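Local atomic coordinates of cryptochrome DASH, chloroplastic/mitochondrial (Arabidopsis thaliana, PDB entry 2IJG), a protein that repairs cyclobutane pyrimidine dimers in single-stranded DNA as a photolyase carrying FAD and a folate cofactor, and may also act as a photoreceptor. Residues G175-H180 against Y332-S337; D182-D187 against K200-K205; D193-F198 against D442-R447. All coordinates share one frame; numbering follows the deposited sequence.

How the contacts relate
Contact 1 is buried, contact 2 lies at the surface and contact 3 is partly buried. Contacts 1 and 2 draw on the same loop after strand 169-173, while contacts 2 and 3 use opposite ends of helix 195-205. Between 175-180 and 332-337 there is van der Waals contact without a hydrogen bond, with the loop backbone held by R330 and D331 instead; contact 2 sets a proline and a phenylalanine against a serine hydroxyl and adds one water bridge; contact 3 depends on a carboxylate and an ordered water at the helix start. Y179 against V202 and F335 against L184 join contacts 1 and 2, Y332 against F198 joins 1 and 3, and F186 against F198 joins 2 and 3.

Contact 1. Residues G175-H180 against Y332-S337; sequences GSTMYH and YFRFLS. With FAD (flavin-adenine dinucleotide), chain B.
The ring of F335 receives the carbonyl oxygen of Y179 at its edge, in the ring plane, with CZ 3.4 Å from Y179 O. A second flat group, the R334 guanidinium, has S176 OG above one face, displaced toward the rim, where it stands 3.8 Å from R334 NE. Between these two polar-to-flat approaches lies an aliphatic one: T177 CG2 rests 3.9 Å from R334 CB and equally close to CG. The R334 chain bends at chi2 (-78°), which carries its end along the loop past S176, and the guanidinium then pairs through NH1 with E145 in a salt bridge. F335 holds its CG anti to its own carbonyl carbon (chi1 -63°), a turn that swings the ring toward 177-179. This is a domain interface of the class-1 photolyase fold: the loop leaving the edge strand 169-173 of the parallel alpha/beta sheet lies along helix 318-340 of the FAD-binding helical region. D331 on that helix takes the backbone N-H groups of M178 and Y179, and R330 donates to S176 O. From another side of the same turn F333 points to the cofactor, its CE2 3.4 Å from N1A of the FAD adenine, which sits near the plane of the ring at its edge. W174, just before the loop segment, meets the F335 ring with the two planes nearly parallel.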
loop_
_atom_site.group_PDB
_atom_site.type_symbol
_atom_site.label_atom_id
_atom_site.label_comp_id
_atom_site.label_asym_id
_atom_site.label_seq_id
_atom_site.Cartn_x
_atom_site.Cartn_y
_atom_site.Cartn_z
ATOM N N GLY A 175 8.118 -9.485 -8.732
ATOM C CA GLY A 175 8.316 -9.748 -7.324
ATOM C C GLY A 175 7.644 -8.718 -6.449
ATOM O O GLY A 175 8.244 -7.704 -6.091
ATOM N N SER A 176 6.390 -8.976 -6.111
ATOM C CA SER A 176 5.628 -8.076 -5.264
ATOM C C SER A 176 4.490 -8.855 -4.624
ATOM O O SER A 176 3.809 -8.349 -3.740
ATOM C CB SER A 176 5.067 -6.912 -6.090
ATOM O OG SER A 176 4.265 -7.382 -7.165
ATOM N N THR A 177 4.308 -10.098 -5.063
ATOM C CA THR A 177 3.239 -10.950 -4.547
ATOM C C THR A 177 3.736 -12.143 -3.737
ATOM O O THR A 177 4.900 -12.524 -3.833
ATOM C CB THR A 177 2.391 -11.505 -5.696
ATOM O OG1 THR A 177 3.232 -12.254 -6.578
ATOM C CG2 THR A 177 1.723 -10.376 -6.468
ATOM N N MET A 178 2.840 -12.728 -2.943
ATOM C CA MET A 178 3.168 -13.901 -2.138
ATOM C C MET A 178 3.499 -15.024 -3.102
ATOM O O MET A 178 4.551 -15.658 -3.008
ATOM C CB MET A 178 1.977 -14.337 -1.289
ATOM C CG MET A 178 1.883 -13.702 0.076
ATOM S SD MET A 178 1.780 -14.964 1.363
ATOM C CE MET A 178 0.179 -15.688 0.997
ATOM N N TYR A 179 2.570 -15.273 -4.018
ATOM C CA TYR A 179 2.742 -16.305 -5.031
ATOM C C TYR A 179 3.325 -15.652 -6.273
ATOM O O TYR A 179 2.830 -14.622 -6.730
ATOM C CB TYR A 179 1.400 -16.954 -5.364
ATOM C CG TYR A 179 0.825 -17.775 -4.233
ATOM C CD1 TYR A 179 -0.168 -17.258 -3.398
ATOM C CD2 TYR A 179 1.271 -19.078 -4.000
ATOM C CE1 TYR A 179 -0.705 -18.024 -2.360
ATOM C CE2 TYR A 179 0.744 -19.852 -2.966
ATOM C CZ TYR A 179 -0.243 -19.323 -2.153
ATOM O OH TYR A 179 -0.778 -20.102 -1.155
ATOM N N HIS A 180 4.378 -16.253 -6.814
ATOM C CA HIS A 180 5.045 -15.717 -7.992
ATOM C C HIS A 180 4.203 -15.952 -9.244
ATOM O O HIS A 180 3.587 -17.008 -9.400
ATOM C CB HIS A 180 6.419 -16.374 -8.140
ATOM C CG HIS A 180 7.351 -15.631 -9.044
ATOM N ND1 HIS A 180 7.183 -15.580 -10.410
ATOM C CD2 HIS A 180 8.452 -14.891 -8.771
ATOM C CE1 HIS A 180 8.140 -14.839 -10.941
ATOM N NE2 HIS A 180 8.923 -14.409 -9.968
ATOM N N TYR A 332 -4.324 -11.495 -5.364
ATOM C CA TYR A 332 -5.406 -11.610 -6.329
ATOM C C TYR A 332 -5.665 -10.329 -7.110
ATOM O O TYR A 332 -5.865 -10.372 -8.322
ATOM C CB TYR A 332 -6.688 -12.061 -5.635
ATOM C CG TYR A 332 -7.836 -12.291 -6.585
ATOM C CD1 TYR A 332 -8.999 -11.523 -6.502
ATOM C CD2 TYR A 332 -7.759 -13.268 -7.580
ATOM C CE1 TYR A 332 -10.062 -11.722 -7.386
ATOM C CE2 TYR A 332 -8.816 -13.476 -8.473
ATOM C CZ TYR A 332 -9.966 -12.698 -8.367
ATOM O OH TYR A 332 -11.019 -12.903 -9.234
ATOM N N PHE A 333 -5.662 -9.188 -6.431
ATOM C CA PHE A 333 -5.902 -7.930 -7.126
ATOM C C PHE A 333 -4.744 -7.534 -8.040
ATOM O O PHE A 333 -4.953 -6.903 -9.070
ATOM C CB PHE A 333 -6.231 -6.822 -6.118
ATOM C CG PHE A 333 -7.646 -6.893 -5.605
ATOM C CD1 PHE A 333 -8.719 -6.853 -6.494
ATOM C CD2 PHE A 333 -7.907 -7.041 -4.250
ATOM C CE1 PHE A 333 -10.029 -6.962 -6.038
ATOM C CE2 PHE A 333 -9.218 -7.151 -3.783
ATOM C CZ PHE A 333 -10.279 -7.113 -4.677
ATOM N N ARG A 334 -3.527 -7.913 -7.673
ATOM C CA ARG A 334 -2.371 -7.616 -8.513
ATOM C C ARG A 334 -2.550 -8.342 -9.847
ATOM O O ARG A 334 -2.413 -7.751 -10.914
ATOM C CB ARG A 334 -1.086 -8.119 -7.853
ATOM C CG ARG A 334 -0.367 -7.107 -6.999
ATOM C CD ARG A 334 0.418 -6.117 -7.858
ATOM N NE ARG A 334 1.204 -5.207 -7.027
ATOM C CZ ARG A 334 1.916 -4.188 -7.498
ATOM N NH1 ARG A 334 1.946 -3.941 -8.804
ATOM N NH2 ARG A 334 2.599 -3.416 -6.661
ATOM N N PHE A 335 -2.850 -9.634 -9.779
ATOM C CA PHE A 335 -3.031 -10.423 -10.990
ATOM C C PHE A 335 -4.263 -9.961 -11.753
ATOM O O PHE A 335 -4.285 -9.963 -12.984
ATOM C CB PHE A 335 -3.145 -11.914 -10.644
ATOM C CG PHE A 335 -1.908 -12.478 -10.005
ATOM C CD1 PHE A 335 -0.672 -12.354 -10.629
ATOM C CD2 PHE A 335 -1.973 -13.119 -8.771
ATOM C CE1 PHE A 335 0.482 -12.856 -10.041
ATOM C CE2 PHE A 335 -0.823 -13.625 -8.168
ATOM C CZ PHE A 335 0.411 -13.493 -8.807
ATOM N N LEU A 336 -5.281 -9.552 -11.008
ATOM C CA LEU A 336 -6.525 -9.089 -11.598
ATOM C C LEU A 336 -6.270 -7.817 -12.412
ATOM O O LEU A 336 -6.885 -7.604 -13.460
ATOM C CB LEU A 336 -7.546 -8.838 -10.479
ATOM C CG LEU A 336 -9.015 -8.535 -10.793
ATOM C CD1 LEU A 336 -9.137 -7.109 -11.310
ATOM C CD2 LEU A 336 -9.564 -9.552 -11.797
ATOM N N SER A 337 -5.344 -6.984 -11.945
ATOM C CA SER A 337 -5.037 -5.750 -12.660
ATOM C C SER A 337 -4.455 -6.055 -14.040
ATOM O O SER A 337 -4.588 -5.256 -14.964
ATOM C CB SER A 337 -4.065 -4.884 -11.854
ATOM O OG SER A 337 -2.795 -5.499 -11.744
HETATM P PA FAD B . -4.992 -6.950 7.934
HETATM O O1A FAD B . -4.364 -6.251 9.063
HETATM O O2A FAD B . -6.370 -6.960 7.420
HETATM O O5B FAD B . -3.853 -7.280 6.892
HETATM C C5B FAD B . -4.080 -7.988 5.702
HETATM C C4B FAD B . -3.094 -7.528 4.647
HETATM O O4B FAD B . -3.551 -8.189 3.442
HETATM C C3B FAD B . -3.103 -6.015 4.336
HETATM O O3B FAD B . -2.047 -5.279 4.921
HETATM C C2B FAD B . -3.102 -5.966 2.816
HETATM O O2B FAD B . -1.853 -5.833 2.182
HETATM C C1B FAD B . -3.840 -7.228 2.417
HETATM N N9A FAD B . -5.312 -7.107 2.284
HETATM C C8A FAD B . -6.298 -7.243 3.229
HETATM N N7A FAD B . -7.516 -7.081 2.782
HETATM C C5A FAD B . -7.329 -6.814 1.447
HETATM C C6A FAD B . -8.259 -6.544 0.394
HETATM N N6A FAD B . -9.573 -6.514 0.615
HETATM N N1A FAD B . -7.763 -6.312 -0.854
HETATM C C2A FAD B . -6.417 -6.351 -1.039
HETATM N N3A FAD B . -5.458 -6.595 -0.127
HETATM C C4A FAD B . -6.011 -6.824 1.130
HETATM N N1 FAD B . -5.626 -1.471 0.454
HETATM C C2 FAD B . -4.475 -1.042 -0.078
HETATM O O2 FAD B . -3.357 -1.447 0.339
HETATM N N3 FAD B . -4.529 -0.068 -1.073
HETATM C C4 FAD B . -5.713 0.433 -1.631
HETATM O O4 FAD B . -5.625 1.309 -2.502
HETATM C C4X FAD B . -6.943 -0.117 -1.106
HETATM N N5 FAD B . -8.225 0.298 -1.574
HETATM C C5X FAD B . -9.383 -0.241 -0.945
HETATM C C6 FAD B . -10.681 0.149 -1.404
HETATM C C7 FAD B . -11.841 -0.358 -0.840
HETATM C C7M FAD B . -13.179 0.126 -1.410
HETATM C C8 FAD B . -11.766 -1.304 0.222
HETATM C C8M FAD B . -12.990 -1.921 0.872
HETATM C C9 FAD B . -10.467 -1.699 0.709
HETATM C C9A FAD B . -9.285 -1.182 0.161
HETATM N N10 FAD B . -7.945 -1.529 0.583
HETATM C C10 FAD B . -6.836 -1.024 -0.049
HETATM C "C1'" FAD B . -7.488 -2.292 1.702
HETATM C "C2'" FAD B . -7.977 -3.220 2.754
HETATM O "O2'" FAD B . -9.157 -2.666 3.345
HETATM C "C3'" FAD B . -6.626 -3.050 3.442
HETATM O "O3'" FAD B . -5.660 -3.709 2.602
HETATM C "C4'" FAD B . -6.319 -3.594 4.837
HETATM O "O4'" FAD B . -7.271 -2.959 5.709
HETATM C "C5'" FAD B . -4.895 -3.072 5.033
HETATM O "O5'" FAD B . -4.145 -3.311 6.244
HETATM P P FAD B . -4.652 -3.951 7.556
HETATM O O1P FAD B . -3.518 -3.911 8.427
HETATM O O2P FAD B . -5.864 -3.228 7.993
HETATM O O3P FAD B . -5.069 -5.495 7.203
#

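Contact 2. Residues D182-D187 against K200-K205; sequences DDLPFD and KSVEAK
P185 leans on S201 and K205 with its ring. Its CB is 3.9 Å from S201 OG and 4.0 Å from K205 CE; CG comes closer to the serine, 3.7 Å from OG, and also faces S201 O; CD turns back over its own neighbour, sitting above the centre of one face of the F186 ring. That ring in turn brings CE2 to 3.5 Å from S201 OG, approaching obliquely, so the serine hydroxyl is flanked by the pyrrolidine and the phenyl group. S201 offers it there because OG lies anti to the backbone N (chi1 -175°). The loop between strand 169-173 and helix 195-205 here doubles back against the helix that follows it, touching residues one turn apart, S201 and K205, with V202 beside them. K205 bends at chi3, which lays CE beside the proline and leaves NZ to donate to water 1 at 3.2 Å; the same water donates a hydrogen bond to P185 O, linking lysine tip and loop backbone. Deeper in, L184 CD2 meets V202 CG2 at 4.3 Å, a loose apolar touch, and L184 also packs on F335 of helix 318-340. D183 forms a salt bridge with R209.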
loop_
_atom_site.group_PDB
_atom_site.type_symbol
_atom_site.label_atom_id
_atom_site.label_comp_id
_atom_site.label_asym_id
_atom_site.label_seq_id
_atom_site.Cartn_x
_atom_site.Cartn_y
_atom_site.Cartn_z
ATOM N N ASP A 182 4.984 -16.670 -12.232
ATOM C CA ASP A 182 5.416 -17.827 -13.013
ATOM C C ASP A 182 5.033 -19.165 -12.400
ATOM O O ASP A 182 5.080 -20.190 -13.077
ATOM C CB ASP A 182 6.938 -17.801 -13.219
ATOM C CG ASP A 182 7.408 -16.563 -13.955
ATOM O OD1 ASP A 182 6.661 -16.056 -14.818
ATOM O OD2 ASP A 182 8.535 -16.102 -13.681
ATOM N N ASP A 183 4.659 -19.160 -11.124
ATOM C CA ASP A 183 4.293 -20.399 -10.441
ATOM C C ASP A 183 2.794 -20.670 -10.404
ATOM O O ASP A 183 2.372 -21.716 -9.918
ATOM C CB ASP A 183 4.814 -20.395 -8.998
ATOM C CG ASP A 183 6.309 -20.170 -8.912
ATOM O OD1 ASP A 183 7.014 -20.392 -9.919
ATOM O OD2 ASP A 183 6.785 -19.783 -7.822
ATOM N N LEU A 184 1.992 -19.735 -10.903
ATOM C CA LEU A 184 0.539 -19.899 -10.899
ATOM C C LEU A 184 0.097 -21.134 -11.674
ATOM O O LEU A 184 0.784 -21.577 -12.590
ATOM C CB LEU A 184 -0.139 -18.654 -11.482
ATOM C CG LEU A 184 0.127 -17.363 -10.702
ATOM C CD1 LEU A 184 -0.470 -16.172 -11.433
ATOM C CD2 LEU A 184 -0.466 -17.493 -9.297
ATOM N N PRO A 185 -1.067 -21.702 -11.314
ATOM C CA PRO A 185 -1.648 -22.895 -11.948
ATOM C C PRO A 185 -2.368 -22.541 -13.244
ATOM O O PRO A 185 -3.040 -23.378 -13.844
ATOM C CB PRO A 185 -2.641 -23.412 -10.899
ATOM C CG PRO A 185 -2.415 -22.532 -9.664
ATOM C CD PRO A 185 -1.924 -21.242 -10.212
ATOM N N PHE A 186 -2.232 -21.289 -13.660
ATOM C CA PHE A 186 -2.881 -20.808 -14.870
ATOM C C PHE A 186 -2.197 -19.538 -15.360
ATOM O O PHE A 186 -1.471 -18.893 -14.607
ATOM C CB PHE A 186 -4.367 -20.528 -14.585
ATOM C CG PHE A 186 -4.638 -20.041 -13.177
ATOM C CD1 PHE A 186 -4.070 -18.857 -12.707
ATOM C CD2 PHE A 186 -5.427 -20.794 -12.306
ATOM C CE1 PHE A 186 -4.279 -18.431 -11.386
ATOM C CE2 PHE A 186 -5.643 -20.381 -10.987
ATOM C CZ PHE A 186 -5.065 -19.195 -10.524
ATOM N N ASP A 187 -2.410 -19.203 -16.628
ATOM C CA ASP A 187 -1.854 -17.981 -17.197
ATOM C C ASP A 187 -2.757 -16.871 -16.656
ATOM O O ASP A 187 -3.956 -17.083 -16.485
ATOM C CB ASP A 187 -1.896 -18.042 -18.732
ATOM C CG ASP A 187 -3.317 -18.144 -19.290
ATOM O OD1 ASP A 187 -3.922 -17.090 -19.582
ATOM O OD2 ASP A 187 -3.831 -19.276 -19.435
ATOM N N LYS A 200 -8.477 -21.105 -3.427
ATOM C CA LYS A 200 -8.384 -22.553 -3.283
ATOM C C LYS A 200 -7.339 -23.145 -4.222
ATOM O O LYS A 200 -6.532 -23.989 -3.827
ATOM C CB LYS A 200 -9.733 -23.204 -3.576
ATOM C CG LYS A 200 -10.809 -22.893 -2.556
ATOM C CD LYS A 200 -12.092 -23.628 -2.901
ATOM C CE LYS A 200 -13.186 -23.334 -1.889
ATOM N NZ LYS A 200 -14.453 -24.007 -2.279
ATOM N N SER A 201 -7.358 -22.687 -5.469
ATOM C CA SER A 201 -6.438 -23.179 -6.481
ATOM C C SER A 201 -4.977 -22.926 -6.138
ATOM O O SER A 201 -4.146 -23.839 -6.214
ATOM C CB SER A 201 -6.776 -22.543 -7.831
ATOM O OG SER A 201 -5.969 -23.077 -8.858
ATOM N N VAL A 202 -4.661 -21.697 -5.745
ATOM C CA VAL A 202 -3.284 -21.352 -5.414
ATOM C C VAL A 202 -2.804 -22.005 -4.112
ATOM O O VAL A 202 -1.644 -22.403 -4.004
ATOM C CB VAL A 202 -3.102 -19.809 -5.339
ATOM C CG1 VAL A 202 -3.524 -19.274 -3.977
ATOM C CG2 VAL A 202 -1.677 -19.451 -5.648
ATOM N N GLU A 203 -3.689 -22.135 -3.130
ATOM C CA GLU A 203 -3.304 -22.755 -1.864
ATOM C C GLU A 203 -2.915 -24.220 -2.030
ATOM O O GLU A 203 -2.016 -24.717 -1.349
ATOM C CB GLU A 203 -4.441 -22.677 -0.844
ATOM C CG GLU A 203 -4.727 -21.292 -0.320
ATOM C CD GLU A 203 -5.481 -21.323 0.994
ATOM O OE1 GLU A 203 -5.897 -20.246 1.465
ATOM O OE2 GLU A 203 -5.648 -22.423 1.563
ATOM N N ALA A 204 -3.589 -24.906 -2.942
ATOM C CA ALA A 204 -3.330 -26.318 -3.160
ATOM C C ALA A 204 -2.273 -26.664 -4.202
ATOM O O ALA A 204 -1.655 -27.720 -4.117
ATOM C CB ALA A 204 -4.634 -27.017 -3.512
ATOM N N LYS A 205 -2.043 -25.785 -5.171
ATOM C CA LYS A 205 -1.092 -26.105 -6.227
ATOM C C LYS A 205 0.097 -25.180 -6.473
ATOM O O LYS A 205 0.772 -25.329 -7.489
ATOM C CB LYS A 205 -1.858 -26.259 -7.544
ATOM C CG LYS A 205 -2.969 -27.289 -7.484
ATOM C CD LYS A 205 -3.615 -27.521 -8.842
ATOM C CE LYS A 205 -4.586 -26.413 -9.208
ATOM N NZ LYS A 205 -5.347 -26.749 -10.449
HETATM O O HOH W 1 -3.533 -26.421 -13.062
#

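Contact 3. Residues D193-F198 against D442-R447; sequences DVYTQF and DPREDR
D442 holds its CG anti to the backbone N (chi1 -176°), which sends the carboxylate straight at the start of helix 195-205, and R444 bends its otherwise extended chain at chi3 (-79°), folding the guanidinium back toward Y195 and T196. OD2 of D442 accepts the N-H of Y195 at 3.2 Å in a nearly straight bond (165° at the hydrogen), the donor standing well above the carboxylate plane. V194 is the N-cap residue, and the N-H just after it is taken by an acidic side chain from a distant part of the sequence, where the helix start would probably favour the negative charge. The other oxygen, OD1, accepts R444 N at 3.2 Å, closing an Asx turn that fixes the rotation of the carboxylate. Water 2 adds a second link: it donates to D442 OD2 at 3.0 Å and accepts from T196 N and from R444 NE. At the end of R444, NH2 lies 3.9 Å from Y195 CD2 at the edge of the ring, the two planes almost perpendicular. The carbonyl O of D193 also comes to 3.2 Å from D442 CB. D442 probably contributes to an ATP-binding site, as inferred from relatives. With an alanine here, the helix-start N-H, water 2 and R444 N would probably all lose their acceptor, and the 442-444 turn would be less firmly set. Y435 OH is a further donor to OD2, tying the site to helix 426-436. Y195 also stacks on W329 of helix 318-340, which R444 touches as well, so the start of helix 195-205 meets both that helix and the loop that runs from helix 426-436 to helix 451-458.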
loop_
_atom_site.group_PDB
_atom_site.type_symbol
_atom_site.label_atom_id
_atom_site.label_comp_id
_atom_site.label_asym_id
_atom_site.label_seq_id
_atom_site.Cartn_x
_atom_site.Cartn_y
_atom_site.Cartn_z
ATOM N N ASP A 193 -12.382 -15.480 -12.105
ATOM C CA ASP A 193 -13.059 -14.216 -11.804
ATOM C C ASP A 193 -13.658 -14.207 -10.398
ATOM O O ASP A 193 -14.137 -13.180 -9.925
ATOM C CB ASP A 193 -14.174 -13.926 -12.817
ATOM C CG ASP A 193 -13.655 -13.327 -14.114
ATOM O OD1 ASP A 193 -12.683 -12.543 -14.079
ATOM O OD2 ASP A 193 -14.242 -13.625 -15.175
ATOM N N VAL A 194 -13.656 -15.362 -9.746
ATOM C CA VAL A 194 -14.175 -15.468 -8.388
ATOM C C VAL A 194 -12.985 -15.732 -7.466
ATOM O O VAL A 194 -12.262 -16.713 -7.641
ATOM C CB VAL A 194 -15.195 -16.629 -8.260
ATOM C CG1 VAL A 194 -15.711 -16.716 -6.834
ATOM C CG2 VAL A 194 -16.351 -16.413 -9.218
ATOM N N TYR A 195 -12.780 -14.849 -6.495
ATOM C CA TYR A 195 -11.670 -14.985 -5.557
ATOM C C TYR A 195 -11.544 -16.378 -4.949
ATOM O O TYR A 195 -10.447 -16.939 -4.883
ATOM C CB TYR A 195 -11.802 -13.971 -4.421
ATOM C CG TYR A 195 -10.772 -14.164 -3.332
ATOM C CD1 TYR A 195 -9.446 -13.788 -3.525
ATOM C CD2 TYR A 195 -11.120 -14.747 -2.112
ATOM C CE1 TYR A 195 -8.491 -13.986 -2.528
ATOM C CE2 TYR A 195 -10.173 -14.950 -1.113
ATOM C CZ TYR A 195 -8.861 -14.567 -1.327
ATOM O OH TYR A 195 -7.919 -14.765 -0.337
ATOM N N THR A 196 -12.664 -16.924 -4.492
ATOM C CA THR A 196 -12.666 -18.242 -3.869
ATOM C C THR A 196 -11.982 -19.296 -4.739
ATOM O O THR A 196 -11.215 -20.117 -4.238
ATOM C CB THR A 196 -14.114 -18.704 -3.550
ATOM O OG1 THR A 196 -14.755 -17.728 -2.716
ATOM C CG2 THR A 196 -14.098 -20.042 -2.817
ATOM N N GLN A 197 -12.252 -19.264 -6.040
ATOM C CA GLN A 197 -11.664 -20.225 -6.967
ATOM C C GLN A 197 -10.154 -20.015 -7.043
ATOM O O GLN A 197 -9.374 -20.972 -7.047
ATOM C CB GLN A 197 -12.283 -20.060 -8.359
ATOM C CG GLN A 197 -13.801 -19.897 -8.348
ATOM C CD GLN A 197 -14.409 -19.760 -9.747
ATOM O OE1 GLN A 197 -14.033 -18.875 -10.533
ATOM N NE2 GLN A 197 -15.363 -20.634 -10.058
ATOM N N PHE A 198 -9.748 -18.752 -7.095
ATOM C CA PHE A 198 -8.338 -18.403 -7.170
ATOM C C PHE A 198 -7.592 -18.851 -5.921
ATOM O O PHE A 198 -6.527 -19.470 -5.995
ATOM C CB PHE A 198 -8.187 -16.891 -7.323
ATOM C CG PHE A 198 -6.788 -16.406 -7.125
ATOM C CD1 PHE A 198 -5.852 -16.502 -8.152
ATOM C CD2 PHE A 198 -6.398 -15.867 -5.904
ATOM C CE1 PHE A 198 -4.549 -16.065 -7.963
ATOM C CE2 PHE A 198 -5.100 -15.426 -5.703
ATOM C CZ PHE A 198 -4.171 -15.523 -6.731
ATOM N N ASP A 442 -17.175 -10.518 -9.868
ATOM C CA ASP A 442 -17.370 -11.338 -8.676
ATOM C C ASP A 442 -18.358 -10.564 -7.802
ATOM O O ASP A 442 -18.023 -9.516 -7.252
ATOM C CB ASP A 442 -16.049 -11.529 -7.931
ATOM C CG ASP A 442 -16.181 -12.461 -6.736
ATOM O OD1 ASP A 442 -17.317 -12.881 -6.429
ATOM O OD2 ASP A 442 -15.146 -12.771 -6.102
ATOM N N PRO A 443 -19.591 -11.072 -7.669
ATOM C CA PRO A 443 -20.639 -10.429 -6.868
ATOM C C PRO A 443 -20.454 -10.455 -5.347
ATOM O O PRO A 443 -21.313 -9.973 -4.610
ATOM C CB PRO A 443 -21.897 -11.172 -7.306
ATOM C CG PRO A 443 -21.382 -12.563 -7.525
ATOM C CD PRO A 443 -20.095 -12.312 -8.293
ATOM N N ARG A 444 -19.336 -11.000 -4.881
ATOM C CA ARG A 444 -19.064 -11.091 -3.446
ATOM C C ARG A 444 -19.423 -9.854 -2.612
ATOM O O ARG A 444 -20.081 -9.976 -1.578
ATOM C CB ARG A 444 -17.590 -11.439 -3.209
ATOM C CG ARG A 444 -17.169 -11.356 -1.750
ATOM C CD ARG A 444 -15.669 -11.503 -1.604
ATOM N NE ARG A 444 -15.244 -12.895 -1.685
ATOM C CZ ARG A 444 -15.176 -13.711 -0.641
ATOM N NH1 ARG A 444 -15.502 -13.271 0.567
ATOM N NH2 ARG A 444 -14.784 -14.967 -0.806
ATOM N N GLU A 445 -18.993 -8.673 -3.048
ATOM C CA GLU A 445 -19.273 -7.448 -2.298
ATOM C C GLU A 445 -20.323 -6.558 -2.948
ATOM O O GLU A 445 -20.502 -5.400 -2.553
ATOM C CB GLU A 445 -17.986 -6.641 -2.093
ATOM C CG GLU A 445 -16.905 -7.353 -1.290
ATOM C CD GLU A 445 -17.443 -8.005 -0.022
ATOM O OE1 GLU A 445 -18.338 -7.418 0.619
ATOM O OE2 GLU A 445 -16.959 -9.101 0.339
ATOM N N ASP A 446 -21.017 -7.092 -3.946
ATOM C CA ASP A 446 -22.047 -6.329 -4.636
ATOM C C ASP A 446 -23.385 -6.548 -3.940
ATOM O O ASP A 446 -24.243 -7.287 -4.426
ATOM C CB ASP A 446 -22.128 -6.759 -6.104
ATOM C CG ASP A 446 -23.261 -6.079 -6.852
ATOM O OD1 ASP A 446 -23.540 -4.891 -6.576
ATOM O OD2 ASP A 446 -23.868 -6.730 -7.727
ATOM N N ARG A 447 -23.552 -5.897 -2.795
ATOM C CA ARG A 447 -24.775 -6.031 -2.018
ATOM C C ARG A 447 -25.264 -4.691 -1.480
ATOM O O ARG A 447 -25.691 -3.826 -2.243
ATOM C CB ARG A 447 -24.549 -7.031 -0.876
ATOM C CG ARG A 447 -23.199 -6.908 -0.163
ATOM C CD ARG A 447 -22.851 -8.230 0.518
ATOM N NE ARG A 447 -21.559 -8.235 1.211
ATOM C CZ ARG A 447 -21.383 -7.893 2.486
ATOM N NH1 ARG A 447 -22.417 -7.510 3.226
ATOM N NH2 ARG A 447 -20.174 -7.956 3.031
HETATM O O HOH W 2 -15.152 -14.842 -3.932
#